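Local atomic coordinates of UDP-N-acetylglucosamine 4-epimerase (Bacillus cereus, PDB entry 3M2P), a protein that probably interconverts UDP-N-acetylglucosamine and its C4 epimer as a nucleotide-binding member of the NAD(P)-dependent epimerase/dehydratase family. Residues L189-Y201 / A256-S268. Numbering follows the deposited sequence.
Sequences LHANSVAKREFLY and ANEGIHSSYMDSS
Lys196 N donates to Ser262 OG over 2.7 Å, a nearly straight bond with an N-H...O angle of 169°. The same hydroxyl lies against Ala195, whose methyl also reaches toward CG2 of Ile260. Two backbone bonds continue the pairing: Ser263 N gives to Lys196 O at 2.8 Å, and Ser263 O receives Glu198 N at 2.7 Å, so that Ser263 spends both its backbone polar groups on the two neighbours of Arg197. Tyr264 turns the edge of its ring to Lys196 O, with Tyr264 CD1 3.5 Å from Lys196 O and CE1 alongside Lys196 CB.

The Glu198 side chain extends along the loop. With CG anti to the backbone N (chi1 -167°) and the chain extended, its carboxylate reaches past Tyr264 CB toward the backbone N of Met265, a selenomethionine, where OE1 is modelled too close for the bond to be more than doubtful; OE2 has weak bonds to the backbone of Ser226 and Gly227. Arg197 crosses Ile260 at about a right angle, NE lying 3.7 Å from Ile260 CG2, while its NH2 bonds Asn232 at the start of helix 232-242. Asn192 and Ala256 form a separate single bridge, in which Asn257 N donates to Asn192 O at 3.0 Å; Asn257 OD1 closes an Asx turn onto Gly259 N.

The loop leading to helix 268-273 thus runs beside strand 197-201 where that strand, paired with strands 154-164 and 229-230, enters the main sheet of the Rossmann-type fold.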
loop_
_atom_site.group_PDB
_atom_site.type_symbol
_atom_site.label_atom_id
_atom_site.label_comp_id
_atom_site.label_asym_id
_atom_site.label_seq_id
_atom_site.Cartn_x
_atom_site.Cartn_y
_atom_site.Cartn_z
ATOM N N LEU A 189 -8.555 -2.977 32.027
ATOM C CA LEU A 189 -7.791 -2.274 31.013
ATOM C C LEU A 189 -6.360 -2.306 31.478
ATOM O O LEU A 189 -6.089 -1.879 32.590
ATOM C CB LEU A 189 -8.256 -0.821 30.916
ATOM C CG LEU A 189 -9.644 -0.509 30.338
ATOM C CD1 LEU A 189 -10.031 0.904 30.674
ATOM C CD2 LEU A 189 -9.696 -0.715 28.837
ATOM N N HIS A 190 -5.442 -2.804 30.655
ATOM C CA HIS A 190 -4.044 -2.901 31.076
ATOM C C HIS A 190 -3.569 -1.648 31.797
ATOM O O HIS A 190 -3.017 -1.719 32.892
ATOM C CB HIS A 190 -3.099 -3.187 29.904
ATOM C CG HIS A 190 -1.675 -3.391 30.329
ATOM N ND1 HIS A 190 -0.712 -2.410 30.207
ATOM C CD2 HIS A 190 -1.063 -4.449 30.912
ATOM C CE1 HIS A 190 0.434 -2.860 30.685
ATOM N NE2 HIS A 190 0.248 -4.094 31.118
ATOM N N ALA A 191 -3.765 -0.505 31.156
ATOM C CA ALA A 191 -3.532 0.787 31.791
ATOM C C ALA A 191 -4.543 1.790 31.235
ATOM O O ALA A 191 -5.366 1.436 30.395
ATOM C CB ALA A 191 -2.108 1.259 31.550
ATOM N N ASN A 192 -4.500 3.027 31.715
ATOM C CA ASN A 192 -5.339 4.071 31.146
ATOM C C ASN A 192 -4.721 4.637 29.885
ATOM O O ASN A 192 -3.502 4.684 29.752
ATOM C CB ASN A 192 -5.548 5.194 32.149
ATOM C CG ASN A 192 -6.826 5.040 32.921
ATOM O OD1 ASN A 192 -7.889 4.757 32.347
ATOM N ND2 ASN A 192 -6.743 5.234 34.235
ATOM N N SER A 193 -5.561 5.068 28.956
ATOM C CA SER A 193 -5.050 5.624 27.714
ATOM C C SER A 193 -5.864 6.816 27.298
ATOM O O SER A 193 -7.060 6.890 27.565
ATOM C CB SER A 193 -5.041 4.581 26.588
ATOM O OG SER A 193 -4.055 4.893 25.611
ATOM N N VAL A 194 -5.193 7.749 26.640
ATOM C CA VAL A 194 -5.838 8.944 26.128
ATOM C C VAL A 194 -6.127 8.807 24.625
ATOM O O VAL A 194 -6.805 9.647 24.036
ATOM C CB VAL A 194 -4.988 10.196 26.433
ATOM C CG1 VAL A 194 -5.765 11.462 26.107
ATOM C CG2 VAL A 194 -4.603 10.205 27.889
ATOM N N ALA A 195 -5.633 7.728 24.023
ATOM C CA ALA A 195 -5.824 7.469 22.599
ATOM C C ALA A 195 -7.284 7.195 22.271
ATOM O O ALA A 195 -7.982 6.527 23.030
ATOM C CB ALA A 195 -4.965 6.310 22.155
ATOM N N LYS A 196 -7.729 7.728 21.134
ATOM C CA LYS A 196 -9.119 7.640 20.693
ATOM C C LYS A 196 -9.195 6.842 19.400
ATOM O O LYS A 196 -8.463 7.120 18.446
ATOM C CB LYS A 196 -9.700 9.040 20.487
ATOM C CG LYS A 196 -10.033 9.743 21.790
ATOM C CD LYS A 196 -10.223 11.254 21.639
ATOM C CE LYS A 196 -10.919 11.842 22.884
ATOM N NZ LYS A 196 -10.630 13.300 23.131
ATOM N N ARG A 197 -10.074 5.843 19.382
ATOM C CA ARG A 197 -10.209 4.936 18.241
ATOM C C ARG A 197 -11.643 4.937 17.722
ATOM O O ARG A 197 -12.579 4.891 18.507
ATOM C CB ARG A 197 -9.790 3.514 18.636
ATOM C CG ARG A 197 -8.287 3.335 18.874
ATOM C CD ARG A 197 -7.908 1.861 18.933
ATOM N NE ARG A 197 -8.011 1.312 20.283
ATOM C CZ ARG A 197 -8.064 0.011 20.570
ATOM N NH1 ARG A 197 -8.052 -0.897 19.609
ATOM N NH2 ARG A 197 -8.148 -0.390 21.832
ATOM N N GLU A 198 -11.818 4.989 16.403
ATOM C CA GLU A 198 -13.156 5.112 15.826
ATOM C C GLU A 198 -13.794 3.750 15.580
ATOM O O GLU A 198 -13.191 2.889 14.954
ATOM C CB GLU A 198 -13.091 5.910 14.535
ATOM C CG GLU A 198 -14.429 6.376 13.988
ATOM C CD GLU A 198 -14.236 7.309 12.805
ATOM O OE1 GLU A 198 -13.057 7.566 12.468
ATOM O OE2 GLU A 198 -15.241 7.784 12.214
ATOM N N PHE A 199 -15.010 3.561 16.088
ATOM C CA PHE A 199 -15.709 2.281 15.982
ATOM C C PHE A 199 -16.997 2.364 15.161
ATOM O O PHE A 199 -17.949 3.039 15.550
ATOM C CB PHE A 199 -16.034 1.749 17.368
ATOM C CG PHE A 199 -14.831 1.381 18.168
ATOM C CD1 PHE A 199 -14.192 2.325 18.955
ATOM C CD2 PHE A 199 -14.346 0.082 18.153
ATOM C CE1 PHE A 199 -13.092 1.986 19.704
ATOM C CE2 PHE A 199 -13.238 -0.263 18.903
ATOM C CZ PHE A 199 -12.609 0.693 19.671
ATOM N N LEU A 200 -17.025 1.657 14.034
ATOM C CA LEU A 200 -18.169 1.684 13.133
ATOM C C LEU A 200 -18.972 0.408 13.245
ATOM O O LEU A 200 -18.459 -0.670 12.984
ATOM C CB LEU A 200 -17.700 1.858 11.690
ATOM C CG LEU A 200 -18.750 1.658 10.601
ATOM C CD1 LEU A 200 -19.748 2.795 10.619
ATOM C CD2 LEU A 200 -18.084 1.564 9.249
ATOM N N TYR A 201 -20.234 0.534 13.631
ATOM C CA TYR A 201 -21.115 -0.615 13.773
ATOM C C TYR A 201 -21.242 -1.324 12.428
ATOM O O TYR A 201 -21.385 -0.677 11.396
ATOM C CB TYR A 201 -22.475 -0.146 14.294
ATOM C CG TYR A 201 -23.473 -1.232 14.648
ATOM C CD1 TYR A 201 -23.068 -2.517 14.962
ATOM C CD2 TYR A 201 -24.834 -0.945 14.705
ATOM C CE1 TYR A 201 -23.994 -3.490 15.290
ATOM C CE2 TYR A 201 -25.768 -1.909 15.040
ATOM C CZ TYR A 201 -25.346 -3.179 15.328
ATOM O OH TYR A 201 -26.288 -4.137 15.642
ATOM N N ALA A 256 0.180 5.501 31.819
ATOM C CA ALA A 256 -0.289 5.350 30.444
ATOM C C ALA A 256 0.051 3.976 29.854
ATOM O O ALA A 256 1.158 3.472 30.037
ATOM C CB ALA A 256 0.305 6.446 29.580
ATOM N N ASN A 257 -0.916 3.386 29.153
ATOM C CA ASN A 257 -0.722 2.137 28.410
ATOM C C ASN A 257 0.426 2.256 27.408
ATOM O O ASN A 257 1.441 1.550 27.516
ATOM C CB ASN A 257 -2.016 1.730 27.687
ATOM C CG ASN A 257 -1.997 0.283 27.204
ATOM O OD1 ASN A 257 -0.963 -0.224 26.779
ATOM N ND2 ASN A 257 -3.144 -0.382 27.265
ATOM N N GLU A 258 0.257 3.155 26.442
ATOM C CA GLU A 258 1.298 3.435 25.450
ATOM C C GLU A 258 1.469 2.328 24.400
ATOM O O GLU A 258 2.306 2.435 23.502
ATOM C CB GLU A 258 2.638 3.769 26.124
ATOM C CG GLU A 258 2.789 5.243 26.493
ATOM C CD GLU A 258 3.950 5.497 27.445
ATOM O OE1 GLU A 258 4.714 4.537 27.715
ATOM O OE2 GLU A 258 4.090 6.650 27.926
ATOM N N GLY A 259 0.671 1.272 24.513
ATOM C CA GLY A 259 0.626 0.258 23.480
ATOM C C GLY A 259 -0.466 0.569 22.469
ATOM O O GLY A 259 -0.728 -0.212 21.548
ATOM N N ILE A 260 -1.101 1.724 22.636
ATOM C CA ILE A 260 -2.280 2.058 21.852
ATOM C C ILE A 260 -2.140 3.414 21.194
ATOM O O ILE A 260 -1.686 4.366 21.821
ATOM C CB ILE A 260 -3.532 2.053 22.730
ATOM C CG1 ILE A 260 -3.549 0.789 23.592
ATOM C CG2 ILE A 260 -4.783 2.139 21.879
ATOM C CD1 ILE A 260 -4.936 0.240 23.858
ATOM N N HIS A 261 -2.524 3.497 19.923
ATOM C CA HIS A 261 -2.475 4.770 19.206
ATOM C C HIS A 261 -3.868 5.240 18.774
ATOM O O HIS A 261 -4.803 4.441 18.688
ATOM C CB HIS A 261 -1.507 4.683 18.016
ATOM C CG HIS A 261 -0.087 4.419 18.420
ATOM N ND1 HIS A 261 0.474 3.159 18.400
ATOM C CD2 HIS A 261 0.880 5.250 18.880
ATOM C CE1 HIS A 261 1.726 3.225 18.819
ATOM N NE2 HIS A 261 1.998 4.484 19.114
ATOM N N SER A 262 -4.015 6.539 18.525
ATOM C CA SER A 262 -5.300 7.078 18.082
ATOM C C SER A 262 -5.589 6.787 16.613
ATOM O O SER A 262 -4.705 6.883 15.769
ATOM C CB SER A 262 -5.364 8.586 18.322
ATOM O OG SER A 262 -5.719 8.863 19.660
ATOM N N SER A 263 -6.832 6.432 16.308
ATOM C CA SER A 263 -7.252 6.335 14.912
ATOM C C SER A 263 -8.722 6.683 14.707
ATOM O O SER A 263 -9.616 6.003 15.196
ATOM C CB SER A 263 -6.907 4.965 14.303
ATOM O OG SER A 263 -7.450 3.892 15.050
ATOM N N TYR A 264 -8.957 7.770 13.986
ATOM C CA TYR A 264 -10.306 8.155 13.608
ATOM C C TYR A 264 -10.256 8.976 12.343
ATOM O O TYR A 264 -9.197 9.469 11.966
ATOM C CB TYR A 264 -11.007 8.932 14.724
ATOM C CG TYR A 264 -10.207 10.062 15.350
ATOM C CD1 TYR A 264 -9.450 9.844 16.495
ATOM C CD2 TYR A 264 -10.235 11.349 14.818
ATOM C CE1 TYR A 264 -8.731 10.859 17.083
ATOM C CE2 TYR A 264 -9.510 12.376 15.400
ATOM C CZ TYR A 264 -8.765 12.125 16.542
ATOM O OH TYR A 264 -8.047 13.128 17.158
HETATM N N MSE A 265 -11.397 9.130 11.687
HETATM C CA MSE A 265 -11.426 9.797 10.396
HETATM C C MSE A 265 -12.487 10.860 10.286
HETATM O O MSE A 265 -13.527 10.812 10.935
HETATM C CB MSE A 265 -11.675 8.797 9.269
HETATM C CG MSE A 265 -10.632 7.726 9.128
HETATM SE SE MSE A 265 -11.307 6.268 8.034
HETATM C CE MSE A 265 -12.969 5.902 9.018
ATOM N N ASP A 266 -12.205 11.794 9.394
ATOM C CA ASP A 266 -13.153 12.768 8.905
ATOM C C ASP A 266 -13.943 12.121 7.763
ATOM O O ASP A 266 -13.368 11.730 6.746
ATOM C CB ASP A 266 -12.346 13.959 8.407
ATOM C CG ASP A 266 -13.185 14.983 7.727
ATOM O OD1 ASP A 266 -14.404 14.761 7.630
ATOM O OD2 ASP A 266 -12.619 16.009 7.285
ATOM N N SER A 267 -15.252 11.973 7.927
ATOM C CA SER A 267 -16.050 11.309 6.892
ATOM C C SER A 267 -16.954 12.255 6.087
ATOM O O SER A 267 -17.976 11.831 5.532
ATOM C CB SER A 267 -16.870 10.171 7.494
ATOM O OG SER A 267 -16.021 9.179 8.032
ATOM N N SER A 268 -16.568 13.528 6.034
ATOM C CA SER A 268 -17.242 14.514 5.206
ATOM C C SER A 268 -17.573 13.942 3.827
ATOM O O SER A 268 -18.743 13.783 3.480
ATOM C CB SER A 268 -16.353 15.744 5.022
ATOM O OG SER A 268 -15.964 16.293 6.263
#